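Local coordinates for protein molybdopterin converting factor, subunit 1 (MoaD) (Helicobacter pylori, PDB 3RPF) that probably serves as the small, ubiquitin-like sulfur-carrier subunit of molybdopterin synthase, delivering sulfur from its C-terminal tail for molybdenum cofactor biosynthesis, at residues Lys37-Leu40 with Gly41-Ile45. Sequence-based numbering, arbitrary orientation. Where two conformers were deposited one is given.
Sequences KEWL and GVCAI
W39 and V42 meet through the backbone of a tight turn that runs from W39 through L40 and G41 into V42 and C43. V42 N donates to W39 O at 3.0 Å, which closes the turn. The bond is fairly straight, with an N-H...O angle of 157°. A second, weak bond comes from C43 N to the same W39 O at 3.1 Å. One carbonyl oxygen thus receives two successive N-H groups, and the chain then leaves the turn for strand 44-47.

The side chains of V42 and C43 gather round that carbonyl and the W39 indole. CG2 of V42 lies 3.4 Å from W39 O. The same methyl meets the benzene half of the indole at its edge, near the ring plane, 4.1 Å from W39 CE3. C43 points back to the turn. Its SG is 3.9 Å from W39 CB and approaches the ring obliquely, 5.4 Å from the centre of the six-membered ring. Chi1 of C43, -80°, sets the sulfur opposite its own carbonyl carbon and beside its backbone N, within reach of W39. CB of E38 lies over one face of the indole, toward its rim.

Around the turn, W39 also packs on P10, I11 and P69, and on Y133 of the catalytic subunit of molybdopterin synthase. L40 packs on L67 of strand 64-68 and on L147 of the catalytic subunit.

The W39 O to V42 N bond is that of a beta turn. L40 and G41 both have near-3-10 angles, so this is a type III turn, now usually counted with type I. The turn leads into a strand of the mixed sheet of the ubiquitin-like MoaD fold, and W39 and L40 themselves form part of the interface with the catalytic subunit.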
loop_
_atom_site.group_PDB
_atom_site.type_symbol
_atom_site.label_atom_id
_atom_site.label_comp_id
_atom_site.label_asym_id
_atom_site.label_seq_id
_atom_site.Cartn_x
_atom_site.Cartn_y
_atom_site.Cartn_z
ATOM N N LYS D 37 3.078 -34.789 20.765
ATOM C CA LYS D 37 2.759 -34.123 22.028
ATOM C C LYS D 37 3.114 -32.635 21.979
ATOM O O LYS D 37 2.447 -31.809 22.602
ATOM C CB LYS D 37 3.453 -34.813 23.210
ATOM N N GLU D 38 4.162 -32.306 21.228
ATOM C CA GLU D 38 4.600 -30.925 21.038
ATOM C C GLU D 38 3.539 -30.100 20.322
ATOM O O GLU D 38 3.487 -28.879 20.462
ATOM C CB GLU D 38 5.881 -30.892 20.182
ATOM C CG GLU D 38 7.138 -31.438 20.853
ATOM C CD GLU D 38 7.102 -32.946 21.081
ATOM O OE1 GLU D 38 6.683 -33.689 20.165
ATOM O OE2 GLU D 38 7.505 -33.388 22.183
ATOM N N TRP D 39 2.698 -30.785 19.557
ATOM C CA TRP D 39 1.940 -30.150 18.486
ATOM C C TRP D 39 0.431 -30.017 18.677
ATOM O O TRP D 39 -0.166 -29.029 18.237
ATOM C CB TRP D 39 2.209 -30.884 17.162
ATOM C CG TRP D 39 3.597 -30.671 16.651
ATOM C CD1 TRP D 39 4.567 -31.613 16.476
ATOM C CD2 TRP D 39 4.180 -29.418 16.268
ATOM N NE1 TRP D 39 5.714 -31.029 15.996
ATOM C CE2 TRP D 39 5.504 -29.681 15.864
ATOM C CE3 TRP D 39 3.710 -28.100 16.228
ATOM C CZ2 TRP D 39 6.363 -28.671 15.419
ATOM C CZ3 TRP D 39 4.562 -27.103 15.787
ATOM C CH2 TRP D 39 5.872 -27.393 15.388
ATOM N N LEU D 40 -0.195 -31.005 19.303
ATOM C CA LEU D 40 -1.656 -31.046 19.337
ATOM C C LEU D 40 -2.291 -29.849 20.043
ATOM O O LEU D 40 -3.416 -29.456 19.726
ATOM C CB LEU D 40 -2.162 -32.365 19.929
ATOM C CG LEU D 40 -2.796 -33.312 18.908
ATOM C CD1 LEU D 40 -1.737 -33.917 17.993
ATOM C CD2 LEU D 40 -3.582 -34.401 19.620
ATOM N N GLY D 41 -1.569 -29.265 20.993
ATOM C CA GLY D 41 -2.064 -28.103 21.713
ATOM C C GLY D 41 -2.219 -26.859 20.857
ATOM O O GLY D 41 -3.038 -25.997 21.169
ATOM N N VAL D 42 -1.446 -26.763 19.777
ATOM C CA VAL D 42 -1.382 -25.525 18.983
ATOM C C VAL D 42 -1.828 -25.688 17.524
ATOM O O VAL D 42 -1.946 -24.702 16.795
ATOM C CB VAL D 42 0.042 -24.939 18.983
ATOM C CG1 VAL D 42 0.517 -24.689 20.408
ATOM C CG2 VAL D 42 0.996 -25.879 18.255
ATOM N N CYS D 43 -2.074 -26.931 17.107
ATOM C CA CYS D 43 -2.458 -27.228 15.726
ATOM C C CYS D 43 -3.961 -27.086 15.461
ATOM O O CYS D 43 -4.785 -27.583 16.231
ATOM C CB CYS D 43 -2.022 -28.651 15.347
ATOM S SG CYS D 43 -0.278 -28.823 14.892
ATOM N N ALA D 44 -4.304 -26.412 14.364
ATOM C CA ALA D 44 -5.674 -26.406 13.848
ATOM C C ALA D 44 -5.827 -27.588 12.894
ATOM O O ALA D 44 -4.823 -28.173 12.472
ATOM C CB ALA D 44 -5.970 -25.093 13.121
ATOM N N ILE D 45 -7.062 -27.954 12.548
ATOM C CA ILE D 45 -7.308 -29.140 11.721
ATOM C C ILE D 45 -8.201 -28.851 10.511
ATOM O O ILE D 45 -9.248 -28.203 10.647
ATOM C CB ILE D 45 -7.983 -30.287 12.527
ATOM C CG1 ILE D 45 -7.344 -30.471 13.913
ATOM C CG2 ILE D 45 -7.945 -31.593 11.738
ATOM C CD1 ILE D 45 -5.930 -31.004 13.896
#